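Local coordinates for halogenase PltM (Pseudomonas fluorescens, PDB 6BZN), which halogenates phenolic substrates as a flavin-dependent enzyme, accepting chloride, bromide and iodide as the halide source, at residues A[31-40]-A[140-151]; A[49-57]-A[156-164]. One frame throughout, in Å; residues are numbered along the deposited sequence.

Contact 1: A[31-40]-A[140-151]; sequences SGIAGALTGA and RQDIDYFALMIA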
ATOM      1  N   SER A  31     -15.049  -7.906   3.082  1.00 14.64           N
ATOM      2  CA  SER A  31     -14.540  -9.259   2.969  1.00 14.63           C
ATOM      3  C   SER A  31     -13.347  -9.312   2.012  1.00 15.18           C
ATOM      4  O   SER A  31     -13.026 -10.395   1.512  1.00 15.81           O
ATOM      5  CB  SER A  31     -15.646 -10.198   2.478  1.00 15.45           C
ATOM      6  OG  SER A  31     -16.037  -9.871   1.144  1.00 16.61           O
ATOM      7  N   GLY A  32     -12.710  -8.162   1.759  1.00 14.60           N
ATOM      8  CA  GLY A  32     -11.461  -8.084   1.012  1.00 14.26           C
ATOM      9  C   GLY A  32     -10.317  -8.572   1.888  1.00 14.49           C
ATOM     10  O   GLY A  32     -10.530  -9.035   3.008  1.00 13.85           O
ATOM     11  N   ILE A  33      -9.089  -8.459   1.404  1.00 13.69           N
ATOM     12  CA  ILE A  33      -7.972  -9.051   2.129  1.00 13.71           C
ATOM     13  C   ILE A  33      -7.865  -8.565   3.578  1.00 13.26           C
ATOM     14  O   ILE A  33      -7.559  -9.355   4.461  1.00 13.11           O
ATOM     15  CB  ILE A  33      -6.629  -8.851   1.396  1.00 13.99           C
ATOM     16  CG1 ILE A  33      -5.545  -9.739   2.023  1.00 14.10           C
ATOM     17  CG2 ILE A  33      -6.215  -7.385   1.369  1.00 14.37           C
ATOM     18  CD1 ILE A  33      -4.322  -9.884   1.130  1.00 13.95           C
ATOM     19  N   ALA A  34      -8.114  -7.279   3.820  1.00 12.48           N
ATOM     20  CA  ALA A  34      -8.064  -6.740   5.183  1.00 12.46           C
ATOM     21  C   ALA A  34      -9.086  -7.407   6.093  1.00 11.92           C
ATOM     22  O   ALA A  34      -8.738  -7.898   7.166  1.00 11.84           O
ATOM     23  CB  ALA A  34      -8.283  -5.244   5.172  1.00 12.47           C
ATOM     24  N   GLY A  35     -10.341  -7.432   5.661  1.00 11.82           N
ATOM     25  CA  GLY A  35     -11.417  -8.019   6.480  1.00 11.66           C
ATOM     26  C   GLY A  35     -11.234  -9.514   6.681  1.00 11.69           C
ATOM     27  O   GLY A  35     -11.438 -10.043   7.780  1.00 12.13           O
ATOM     28  N   ALA A  36     -10.823 -10.190   5.615  1.00 11.65           N
ATOM     29  CA  ALA A  36     -10.612 -11.625   5.649  1.00 11.58           C
ATOM     30  C   ALA A  36      -9.478 -12.030   6.592  1.00 11.76           C
ATOM     31  O   ALA A  36      -9.624 -12.969   7.364  1.00 11.02           O
ATOM     32  CB  ALA A  36     -10.328 -12.149   4.261  1.00 11.83           C
ATOM     33  N   LEU A  37      -8.337 -11.352   6.510  1.00 11.78           N
ATOM     34  CA  LEU A  37      -7.222 -11.701   7.393  1.00 12.57           C
ATOM     35  C   LEU A  37      -7.523 -11.386   8.854  1.00 12.40           C
ATOM     36  O   LEU A  37      -7.168 -12.173   9.739  1.00 12.97           O
ATOM     37  CB  LEU A  37      -5.929 -11.019   6.961  1.00 13.53           C
ATOM     38  CG  LEU A  37      -5.406 -11.456   5.601  1.00 14.48           C
ATOM     39  CD1 LEU A  37      -4.127 -10.676   5.310  1.00 16.09           C
ATOM     40  CD2 LEU A  37      -5.151 -12.948   5.527  1.00 15.52           C
ATOM     41  N   THR A  38      -8.151 -10.239   9.099  1.00 11.94           N
ATOM     42  CA  THR A  38      -8.652  -9.896  10.424  1.00 11.87           C
ATOM     43  C   THR A  38      -9.576 -10.989  10.956  1.00 12.03           C
ATOM     44  O   THR A  38      -9.409 -11.453  12.093  1.00 12.17           O
ATOM     45  CB  THR A  38      -9.359  -8.531  10.423  1.00 11.46           C
ATOM     46  OG1 THR A  38      -8.461  -7.541   9.897  1.00 11.37           O
ATOM     47  CG2 THR A  38      -9.788  -8.151  11.821  1.00 11.41           C
ATOM     48  N   GLY A  39     -10.510 -11.435  10.125  1.00 12.18           N
ATOM     49  CA  GLY A  39     -11.463 -12.455  10.551  1.00 12.28           C
ATOM     50  C   GLY A  39     -10.790 -13.782  10.823  1.00 12.63           C
ATOM     51  O   GLY A  39     -11.146 -14.479  11.775  1.00 12.51           O
ATOM     52  N   ALA A  40      -9.804 -14.128   9.996  1.00 12.45           N
ATOM     53  CA  ALA A  40      -9.111 -15.380  10.170  1.00 12.74           C
ATOM     54  C   ALA A  40      -8.358 -15.424  11.494  1.00 12.87           C
ATOM     55  O   ALA A  40      -8.479 -16.391  12.235  1.00 13.58           O
ATOM     56  CB  ALA A  40      -8.163 -15.627   9.023  1.00 12.69           C
ATOM     57  N   ARG A 140      -5.771  -9.182  -7.391  1.00 10.72           N
ATOM     58  CA  ARG A 140      -6.547  -9.128  -6.146  1.00 11.40           C
ATOM     59  C   ARG A 140      -7.835  -9.952  -6.153  1.00 11.49           C
ATOM     60  O   ARG A 140      -8.209 -10.522  -5.121  1.00 11.68           O
ATOM     61  CB  ARG A 140      -6.825  -7.679  -5.763  1.00 12.09           C
ATOM     62  CG  ARG A 140      -5.574  -6.897  -5.361  1.00 12.39           C
ATOM     63  CD  ARG A 140      -4.990  -7.334  -4.020  1.00 13.06           C
ATOM     64  NE  ARG A 140      -5.999  -7.133  -2.979  1.00 13.84           N
ATOM     65  CZ  ARG A 140      -6.246  -5.978  -2.364  1.00 14.64           C
ATOM     66  NH1 ARG A 140      -5.493  -4.908  -2.564  1.00 14.87           N
ATOM     67  NH2 ARG A 140      -7.242  -5.920  -1.489  1.00 15.30           N
ATOM     68  N   GLN A 141      -8.498 -10.075  -7.301  1.00 11.14           N
ATOM     69  CA  GLN A 141      -9.658 -10.971  -7.345  1.00 11.20           C
ATOM     70  C   GLN A 141      -9.362 -12.371  -6.815  1.00 11.31           C
ATOM     71  O   GLN A 141     -10.197 -12.972  -6.160  1.00 11.67           O
ATOM     72  CB  GLN A 141     -10.284 -11.049  -8.741  1.00 11.35           C
ATOM     73  CG  GLN A 141      -9.395 -11.582  -9.849  1.00 11.15           C
ATOM     74  CD  GLN A 141     -10.204 -11.998 -11.064  1.00 11.05           C
ATOM     75  OE1 GLN A 141     -10.611 -11.163 -11.861  1.00 11.10           O
ATOM     76  NE2 GLN A 141     -10.435 -13.314 -11.208  1.00 11.69           N
ATOM     77  N   ASP A 142      -8.184 -12.907  -7.115  1.00 11.31           N
ATOM     78  CA  ASP A 142      -7.851 -14.278  -6.714  1.00 11.47           C
ATOM     79  C   ASP A 142      -7.230 -14.311  -5.332  1.00 11.68           C
ATOM     80  O   ASP A 142      -7.534 -15.194  -4.532  1.00 12.56           O
ATOM     81  CB  ASP A 142      -6.925 -14.933  -7.727  1.00 11.72           C
ATOM     82  CG  ASP A 142      -7.622 -15.262  -9.063  1.00 12.19           C
ATOM     83  OD1 ASP A 142      -8.874 -15.191  -9.177  1.00 12.29           O
ATOM     84  OD2 ASP A 142      -6.878 -15.590 -10.021  1.00 12.64           O
ATOM     85  N   ILE A 143      -6.381 -13.332  -5.042  1.00 11.50           N
ATOM     86  CA  ILE A 143      -5.738 -13.226  -3.740  1.00 11.50           C
ATOM     87  C   ILE A 143      -6.779 -13.034  -2.640  1.00 11.69           C
ATOM     88  O   ILE A 143      -6.744 -13.743  -1.630  1.00 11.30           O
ATOM     89  CB  ILE A 143      -4.702 -12.068  -3.729  1.00 11.34           C
ATOM     90  CG1 ILE A 143      -3.536 -12.378  -4.676  1.00 11.67           C
ATOM     91  CG2 ILE A 143      -4.203 -11.756  -2.322  1.00 11.49           C
ATOM     92  CD1 ILE A 143      -2.650 -13.532  -4.270  1.00 11.91           C
ATOM     93  N   ASP A 144      -7.701 -12.096  -2.841  1.00 11.63           N
ATOM     94  CA  ASP A 144      -8.708 -11.778  -1.813  1.00 12.43           C
ATOM     95  C   ASP A 144      -9.691 -12.916  -1.595  1.00 12.23           C
ATOM     96  O   ASP A 144     -10.097 -13.161  -0.471  1.00 12.40           O
ATOM     97  CB  ASP A 144      -9.449 -10.469  -2.129  1.00 13.25           C
ATOM     98  CG  ASP A 144      -8.539  -9.234  -1.974  1.00 14.68           C
ATOM     99  OD1 ASP A 144      -7.293  -9.369  -2.005  1.00 15.58           O
ATOM    100  OD2 ASP A 144      -9.065  -8.121  -1.823  1.00 18.04           O
ATOM    101  N   TYR A 145     -10.061 -13.623  -2.660  1.00 12.25           N
ATOM    102  CA  TYR A 145     -11.001 -14.726  -2.517  1.00 12.72           C
ATOM    103  C   TYR A 145     -10.315 -15.824  -1.680  1.00 12.30           C
ATOM    104  O   TYR A 145     -10.903 -16.348  -0.736  1.00 12.10           O
ATOM    105  CB  TYR A 145     -11.466 -15.276  -3.868  1.00 13.12           C
ATOM    106  CG  TYR A 145     -12.836 -15.967  -3.875  1.00 14.08           C
ATOM    107  CD1 TYR A 145     -13.570 -16.185  -2.699  1.00 14.48           C
ATOM    108  CD2 TYR A 145     -13.392 -16.417  -5.074  1.00 14.41           C
ATOM    109  CE1 TYR A 145     -14.816 -16.804  -2.720  1.00 14.73           C
ATOM    110  CE2 TYR A 145     -14.633 -17.051  -5.097  1.00 15.22           C
ATOM    111  CZ  TYR A 145     -15.341 -17.236  -3.916  1.00 15.21           C
ATOM    112  OH  TYR A 145     -16.582 -17.848  -3.916  1.00 16.38           O
ATOM    113  N   PHE A 146      -9.052 -16.112  -1.995  1.00 11.57           N
ATOM    114  CA  PHE A 146      -8.238 -17.051  -1.199  1.00 11.51           C
ATOM    115  C   PHE A 146      -8.161 -16.644   0.276  1.00 11.37           C
ATOM    116  O   PHE A 146      -8.320 -17.480   1.154  1.00 11.07           O
ATOM    117  CB  PHE A 146      -6.837 -17.170  -1.807  1.00 11.71           C
ATOM    118  CG  PHE A 146      -5.945 -18.146  -1.109  1.00 12.23           C
ATOM    119  CD1 PHE A 146      -5.105 -17.724  -0.076  1.00 12.59           C
ATOM    120  CD2 PHE A 146      -5.918 -19.475  -1.490  1.00 12.71           C
ATOM    121  CE1 PHE A 146      -4.260 -18.623   0.562  1.00 13.06           C
ATOM    122  CE2 PHE A 146      -5.091 -20.381  -0.846  1.00 13.11           C
ATOM    123  CZ  PHE A 146      -4.252 -19.955   0.173  1.00 13.44           C
ATOM    124  N   ALA A 147      -7.930 -15.360   0.533  1.00 11.62           N
ATOM    125  CA  ALA A 147      -7.905 -14.835   1.894  1.00 12.04           C
ATOM    126  C   ALA A 147      -9.226 -15.084   2.617  1.00 12.42           C
ATOM    127  O   ALA A 147      -9.223 -15.551   3.769  1.00 12.40           O
ATOM    128  CB  ALA A 147      -7.575 -13.341   1.893  1.00 12.02           C
ATOM    129  N   LEU A 148     -10.350 -14.813   1.957  1.00 12.43           N
ATOM    130  CA  LEU A 148     -11.641 -15.112   2.583  1.00 12.65           C
ATOM    131  C   LEU A 148     -11.761 -16.602   2.902  1.00 12.86           C
ATOM    132  O   LEU A 148     -12.297 -16.976   3.941  1.00 13.42           O
ATOM    133  CB  LEU A 148     -12.810 -14.682   1.708  1.00 13.17           C
ATOM    134  CG  LEU A 148     -14.202 -14.905   2.320  1.00 13.30           C
ATOM    135  CD1 LEU A 148     -14.361 -14.173   3.650  1.00 13.92           C
ATOM    136  CD2 LEU A 148     -15.262 -14.430   1.351  1.00 14.10           C
ATOM    137  N   MET A 149     -11.287 -17.450   2.003  1.00 13.12           N
ATOM    138  CA  MET A 149     -11.319 -18.887   2.263  1.00 13.42           C
ATOM    139  C   MET A 149     -10.523 -19.244   3.527  1.00 13.17           C
ATOM    140  O   MET A 149     -10.955 -20.107   4.298  1.00 13.34           O
ATOM    141  CB  MET A 149     -10.838 -19.690   1.069  1.00 14.39           C
ATOM    142  CG  MET A 149     -11.724 -19.569  -0.154  1.00 15.39           C
ATOM    143  SD  MET A 149     -10.907 -20.321  -1.583  1.00 17.54           S
ATOM    144  CE  MET A 149     -11.877 -19.623  -2.924  1.00 18.04           C
ATOM    145  N   ILE A 150      -9.402 -18.562   3.773  1.00 12.36           N
ATOM    146  CA  ILE A 150      -8.662 -18.768   5.034  1.00 12.77           C
ATOM    147  C   ILE A 150      -9.587 -18.521   6.231  1.00 12.39           C
ATOM    148  O   ILE A 150      -9.672 -19.348   7.142  1.00 12.40           O
ATOM    149  CB  ILE A 150      -7.423 -17.855   5.191  1.00 12.51           C
ATOM    150  CG1 ILE A 150      -6.438 -18.077   4.035  1.00 12.98           C
ATOM    151  CG2 ILE A 150      -6.740 -18.145   6.531  1.00 12.85           C
ATOM    152  CD1 ILE A 150      -5.205 -17.197   4.055  1.00 13.23           C
ATOM    153  N   ALA A 151     -10.262 -17.374   6.225  1.00 12.31           N
ATOM    154  CA  ALA A 151     -11.157 -17.003   7.324  1.00 12.25           C
ATOM    155  C   ALA A 151     -12.279 -18.017   7.530  1.00 12.80           C
ATOM    156  O   ALA A 151     -12.568 -18.419   8.667  1.00 12.44           O
ATOM    157  CB  ALA A 151     -11.750 -15.639   7.079  1.00 12.06           C
TER
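R140 meets I33 where helix 140-151 packs against helix 33-40, the first helix of the Rossmann-type FAD-binding fold. The two short helical segments run nearly parallel, 19° apart. R140 NH2 lies 3.4 Å from I33 CG2, and the two side chains lie roughly perpendicular. I33, A34 and R140 are FAD-binding residues, although no FAD is bound in this model. I143 CG2 then runs alongside I33 CD1. D144 comes next. R140 grips its carboxylate side-on, NE to OD1 and NH2 to OD2, and OD2 also takes a weak bond from I33 N (3.2 Å, 144°). With an alanine in place of D144, the R140 guanidinium would probably lose its two-nitrogen grip, keeping the bond from NH1 to G63 O, and the I33 N-H would lack this acceptor. A147 CB faces A36 CB at 3.8 Å and I33 CG1 at 4.1 Å; I33 thus sits as a knob among R140, I143, D144 and A147. L148 follows, its backbone N 3.5 Å from A36 CB. With chi1 at -59°, I150 sets CG2 anti to the backbone N, which turns that methyl onto A40 CB. At A151 the helices are close, with CB 3.4 Å from A36 O.

Contact 2: A[49-57]-A[156-164]; sequences VLILDSAQH and AESRQNIKI
L50 runs alongside E157, the two side chains leaving the sheet together. L50 CD1 rests 3.6 Å from E157 CG. R159, on the same face of the sheet, brings its guanidinium alongside, with L50 CD2 over one face of it. E157 has CG anti to its backbone N (chi1 -177°) and an extended chain, which carries OE2 to within 3.0 Å of R159 NE in a salt bridge. Y24 bonds to both charged ends, at E157 OE1 and R159 NH2. L52 CD2 lies near R159 CB, and L52 CB meets I162 CD1. I51 and S158 point to the other face, where I51 CD1 touches A156 CB. The backbones pair as parallel strands, 157-159 being an outermost strand of the five-stranded Rossmann-type sheet, next to 49-52. I51 N bonds to E157 O at 2.7 Å and D53 N to R159 O. Beyond the strands, D53 OD1 accepts from A55 N in an Asx turn. D53, an FAD-binding residue, also holds R59 and S31 through OD2. Q160 is modelled in two conformers, so its pairing with H57 is doubtful. In one of them OE1 lies at the edge of the H57 ring and accepts from H57 N. Q56 and N161 stack their amides with planes 26° apart. Water 1 bridges S54 O and I162 O, donating to both.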
ATOM      1  N   VAL A  49     -16.790 -14.675  14.827  1.00 15.29           N
ATOM      2  CA  VAL A  49     -16.646 -13.515  13.947  1.00 15.58           C
ATOM      3  C   VAL A  49     -17.666 -13.590  12.832  1.00 14.65           C
ATOM      4  O   VAL A  49     -17.909 -14.677  12.307  1.00 14.49           O
ATOM      5  CB  VAL A  49     -15.225 -13.504  13.361  1.00 16.40           C
ATOM      6  CG1 VAL A  49     -15.072 -12.406  12.338  1.00 17.22           C
ATOM      7  CG2 VAL A  49     -14.211 -13.339  14.491  1.00 17.32           C
ATOM      8  N   LEU A  50     -18.240 -12.441  12.479  1.00 13.87           N
ATOM      9  CA  LEU A  50     -19.139 -12.311  11.343  1.00 14.57           C
ATOM     10  C   LEU A  50     -18.585 -11.251  10.407  1.00 14.67           C
ATOM     11  O   LEU A  50     -18.403 -10.085  10.811  1.00 13.48           O
ATOM     12  CB  LEU A  50     -20.537 -11.892  11.782  1.00 15.19           C
ATOM     13  CG  LEU A  50     -21.549 -11.684  10.643  1.00 16.00           C
ATOM     14  CD1 LEU A  50     -21.715 -12.960   9.815  1.00 16.68           C
ATOM     15  CD2 LEU A  50     -22.882 -11.218  11.211  1.00 16.37           C
ATOM     16  N   ILE A  51     -18.316 -11.662   9.169  1.00 13.96           N
ATOM     17  CA  ILE A  51     -17.874 -10.762   8.127  1.00 14.13           C
ATOM     18  C   ILE A  51     -19.059 -10.417   7.231  1.00 14.18           C
ATOM     19  O   ILE A  51     -19.708 -11.318   6.693  1.00 14.81           O
ATOM     20  CB  ILE A  51     -16.747 -11.400   7.289  1.00 14.11           C
ATOM     21  CG1 ILE A  51     -15.565 -11.753   8.187  1.00 14.38           C
ATOM     22  CG2 ILE A  51     -16.308 -10.472   6.167  1.00 14.15           C
ATOM     23  CD1 ILE A  51     -14.497 -12.568   7.495  1.00 14.82           C
ATOM     24  N   LEU A  52     -19.315  -9.126   7.061  1.00 14.03           N
ATOM     25  CA  LEU A  52     -20.423  -8.617   6.236  1.00 14.81           C
ATOM     26  C   LEU A  52     -19.876  -7.863   5.058  1.00 15.25           C
ATOM     27  O   LEU A  52     -18.981  -7.063   5.237  1.00 15.72           O
ATOM     28  CB  LEU A  52     -21.265  -7.644   7.051  1.00 14.91           C
ATOM     29  CG  LEU A  52     -21.936  -8.213   8.290  1.00 15.35           C
ATOM     30  CD1 LEU A  52     -22.656  -7.100   9.041  1.00 15.24           C
ATOM     31  CD2 LEU A  52     -22.888  -9.355   7.935  1.00 15.48           C
ATOM     32  N   ASP A  53     -20.405  -8.097   3.858  1.00 15.76           N
ATOM     33  CA  ASP A  53     -19.996  -7.319   2.686  1.00 17.65           C
ATOM     34  C   ASP A  53     -21.183  -7.088   1.767  1.00 17.27           C
ATOM     35  O   ASP A  53     -21.948  -8.025   1.504  1.00 16.85           O
ATOM     36  CB  ASP A  53     -18.895  -8.052   1.906  1.00 19.16           C
ATOM     37  CG  ASP A  53     -18.060  -7.108   1.018  1.00 22.05           C
ATOM     38  OD1 ASP A  53     -18.582  -6.061   0.555  1.00 23.45           O
ATOM     39  OD2 ASP A  53     -16.864  -7.417   0.793  1.00 24.45           O
ATOM     40  N   SER A  54     -21.312  -5.863   1.263  1.00 17.96           N
ATOM     41  CA  SER A  54     -22.357  -5.545   0.283  1.00 19.69           C
ATOM     42  C   SER A  54     -22.004  -6.099  -1.091  1.00 20.89           C
ATOM     43  O   SER A  54     -22.885  -6.337  -1.919  1.00 21.61           O
ATOM     44  CB  SER A  54     -22.619  -4.039   0.200  1.00 20.14           C
ATOM     45  OG  SER A  54     -21.445  -3.349  -0.181  1.00 20.84           O
ATOM     46  N   ALA A  55     -20.711  -6.299  -1.337  1.00 20.96           N
ATOM     47  CA  ALA A  55     -20.249  -6.868  -2.596  1.00 21.20           C
ATOM     48  C   ALA A  55     -20.193  -8.390  -2.477  1.00 20.55           C
ATOM     49  O   ALA A  55     -20.537  -8.963  -1.434  1.00 19.22           O
ATOM     50  CB  ALA A  55     -18.880  -6.304  -2.935  1.00 21.93           C
ATOM     51  N   GLN A  56     -19.761  -9.039  -3.554  1.00 20.14           N
ATOM     52  CA  GLN A  56     -19.488 -10.464  -3.519  1.00 20.26           C
ATOM     53  C   GLN A  56     -18.239 -10.839  -4.301  1.00 18.12           C
ATOM     54  O   GLN A  56     -17.819 -10.120  -5.192  1.00 18.74           O
ATOM     55  CB  GLN A  56     -20.700 -11.269  -3.991  1.00 23.10           C
ATOM     56  CG  GLN A  56     -21.265 -10.935  -5.354  1.00 26.82           C
ATOM     57  CD  GLN A  56     -22.689 -11.466  -5.509  1.00 29.87           C
ATOM     58  OE1 GLN A  56     -23.037 -12.525  -4.962  1.00 30.27           O
ATOM     59  NE2 GLN A  56     -23.528 -10.721  -6.224  1.00 31.50           N
ATOM     60  N   HIS A  57     -17.636 -11.960  -3.928  1.00 15.52           N
ATOM     61  CA  HIS A  57     -16.484 -12.494  -4.648  1.00 14.83           C
ATOM     62  C   HIS A  57     -17.010 -13.324  -5.821  1.00 14.54           C
ATOM     63  O   HIS A  57     -18.085 -13.911  -5.711  1.00 14.19           O
ATOM     64  CB  HIS A  57     -15.618 -13.361  -3.736  1.00 14.47           C
ATOM     65  CG  HIS A  57     -14.925 -12.588  -2.666  1.00 15.21           C
ATOM     66  ND1 HIS A  57     -13.671 -12.044  -2.839  1.00 16.15           N
ATOM     67  CD2 HIS A  57     -15.323 -12.226  -1.425  1.00 15.36           C
ATOM     68  CE1 HIS A  57     -13.315 -11.406  -1.737  1.00 16.07           C
ATOM     69  NE2 HIS A  57     -14.304 -11.495  -0.870  1.00 15.88           N
ATOM     70  N   ALA A 156     -14.786 -18.241  10.799  1.00 15.67           N
ATOM     71  CA  ALA A 156     -15.453 -16.962  10.599  1.00 16.15           C
ATOM     72  C   ALA A 156     -16.695 -17.181   9.731  1.00 16.87           C
ATOM     73  O   ALA A 156     -16.648 -17.950   8.768  1.00 16.81           O
ATOM     74  CB  ALA A 156     -14.516 -15.954   9.943  1.00 16.40           C
ATOM     75  N   GLU A 157     -17.813 -16.567  10.112  1.00 17.13           N
ATOM     76  CA  GLU A 157     -19.011 -16.553   9.271  1.00 18.22           C
ATOM     77  C   GLU A 157     -18.932 -15.363   8.329  1.00 17.77           C
ATOM     78  O   GLU A 157     -18.395 -14.320   8.695  1.00 16.60           O
ATOM     79  CB  GLU A 157     -20.283 -16.488  10.114  1.00 20.01           C
ATOM     80  CG  GLU A 157     -21.576 -16.539   9.302  1.00 22.71           C
ATOM     81  CD  GLU A 157     -22.840 -16.431  10.149  1.00 25.33           C
ATOM     82  OE1 GLU A 157     -22.780 -16.783  11.365  1.00 26.00           O
ATOM     83  OE2 GLU A 157     -23.883 -15.993   9.574  1.00 25.46           O
ATOM     84  N   SER A 158     -19.469 -15.536   7.125  1.00 17.26           N
ATOM     85  CA  SER A 158     -19.465 -14.504   6.092  1.00 18.74           C
ATOM     86  C   SER A 158     -20.842 -14.431   5.445  1.00 18.34           C
ATOM     87  O   SER A 158     -21.410 -15.470   5.114  1.00 19.77           O
ATOM     88  CB  SER A 158     -18.435 -14.828   5.023  1.00 19.50           C
ATOM     89  OG  SER A 158     -18.565 -13.963   3.913  1.00 22.06           O
ATOM     90  N   ARG A 159     -21.366 -13.216   5.299  1.00 17.99           N
ATOM     91  CA  ARG A 159     -22.570 -12.948   4.515  1.00 18.49           C
ATOM     92  C   ARG A 159     -22.194 -11.909   3.477  1.00 19.49           C
ATOM     93  O   ARG A 159     -21.793 -10.783   3.824  1.00 19.20           O
ATOM     94  CB  ARG A 159     -23.712 -12.436   5.384  1.00 18.56           C
ATOM     95  CG  ARG A 159     -24.048 -13.357   6.534  1.00 19.40           C
ATOM     96  CD  ARG A 159     -25.297 -12.920   7.283  1.00 20.60           C
ATOM     97  NE  ARG A 159     -25.329 -13.515   8.618  1.00 21.70           N
ATOM     98  CZ  ARG A 159     -26.306 -13.360   9.512  1.00 22.33           C
ATOM     99  NH1 ARG A 159     -27.378 -12.630   9.237  1.00 22.44           N
ATOM    100  NH2 ARG A 159     -26.195 -13.948  10.697  1.00 22.73           N
ATOM    101  N   GLN A 160     -22.326 -12.321   2.217  0.53 19.45           N
ATOM    102  CA  GLN A 160     -22.042 -11.518   1.035  0.53 20.42           C
ATOM    103  C   GLN A 160     -23.320 -10.931   0.475  0.53 20.63           C
ATOM    104  O   GLN A 160     -24.418 -11.399   0.793  0.53 20.26           O
ATOM    105  CB  GLN A 160     -21.445 -12.414  -0.050  0.53 21.04           C
ATOM    106  CG  GLN A 160     -20.212 -13.182   0.372  0.53 21.61           C
ATOM    107  CD  GLN A 160     -18.949 -12.459  -0.018  0.53 21.93           C
ATOM    108  OE1 GLN A 160     -18.529 -12.539  -1.167  0.53 22.27           O
ATOM    109  NE2 GLN A 160     -18.344 -11.741   0.925  0.53 21.86           N
ATOM    110  N   ASN A 161     -23.172  -9.915  -0.373  1.00 20.67           N
ATOM    111  CA  ASN A 161     -24.311  -9.314  -1.075  1.00 22.32           C
ATOM    112  C   ASN A 161     -25.431  -8.829  -0.140  1.00 23.16           C
ATOM    113  O   ASN A 161     -26.608  -8.924  -0.474  1.00 23.66           O
ATOM    114  CB  ASN A 161     -24.850 -10.311  -2.121  1.00 24.31           C
ATOM    115  CG  ASN A 161     -25.647  -9.637  -3.211  1.00 26.24           C
ATOM    116  OD1 ASN A 161     -25.401  -8.481  -3.546  1.00 28.47           O
ATOM    117  ND2 ASN A 161     -26.601 -10.363  -3.784  1.00 27.63           N
ATOM    118  N   ILE A 162     -25.050  -8.335   1.042  1.00 23.11           N
ATOM    119  CA  ILE A 162     -26.027  -7.875   2.048  1.00 24.77           C
ATOM    120  C   ILE A 162     -26.151  -6.366   1.995  1.00 25.32           C
ATOM    121  O   ILE A 162     -25.372  -5.691   1.333  1.00 27.01           O
ATOM    122  CB  ILE A 162     -25.738  -8.372   3.499  1.00 26.23           C
ATOM    123  CG1 ILE A 162     -24.322  -8.048   3.992  1.00 26.15           C
ATOM    124  CG2 ILE A 162     -25.986  -9.865   3.606  1.00 27.29           C
ATOM    125  CD1 ILE A 162     -24.055  -6.582   4.260  1.00 26.79           C
ATOM    126  N   LYS A 163     -27.158  -5.845   2.671  1.00 25.90           N
ATOM    127  CA  LYS A 163     -27.355  -4.413   2.782  1.00 28.25           C
ATOM    128  C   LYS A 163     -27.478  -4.089   4.263  1.00 26.31           C
ATOM    129  O   LYS A 163     -28.381  -4.570   4.936  1.00 25.44           O
ATOM    130  CB  LYS A 163     -28.605  -3.987   1.990  1.00 31.64           C
ATOM    131  CG  LYS A 163     -29.015  -2.519   2.120  1.00 35.49           C
ATOM    132  CD  LYS A 163     -27.842  -1.554   1.974  1.00 37.90           C
ATOM    133  CE  LYS A 163     -28.253  -0.205   1.389  1.00 40.73           C
ATOM    134  NZ  LYS A 163     -29.148   0.589   2.276  1.00 42.62           N
ATOM    135  N   ILE A 164     -26.526  -3.316   4.770  1.00 25.44           N
ATOM    136  CA  ILE A 164     -26.557  -2.850   6.144  1.00 25.75           C
ATOM    137  C   ILE A 164     -27.501  -1.664   6.196  1.00 26.38           C
ATOM    138  O   ILE A 164     -27.297  -0.692   5.484  1.00 27.74           O
ATOM    139  CB  ILE A 164     -25.155  -2.423   6.632  1.00 25.17           C
ATOM    140  CG1 ILE A 164     -24.243  -3.646   6.726  1.00 25.00           C
ATOM    141  CG2 ILE A 164     -25.238  -1.722   7.987  1.00 24.41           C
ATOM    142  CD1 ILE A 164     -22.769  -3.308   6.735  1.00 24.99           C
TER
HETATM  143  O   HOH W   1     -25.711  -5.388  -1.582  1.00 42.14           O
HETATM  144  O   HOH W   2     -19.576 -14.459  -3.195  1.00 24.07           O

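Contact 1 is a buried helix-helix contact. Contact 2 is partly buried and lies further from the centre of the chain. Both join the same two parts of the chain: helix 33-44 leads into strand 49-52, and helix 140-153 into strand 157-159. Alanines, with larger aliphatic side chains such as I33, make up most of contact 1, with its polar group at one end. In contact 2 backbone bonds join the strands, E157 and R159 add a salt bridge along the edge strand, and waters and amides cluster at the turns beyond. The two meet at S31, which reaches D53 and whose O bonds to H57 NE2. H57 also packs on Y145 and L148. Both contacts contribute FAD-binding residues.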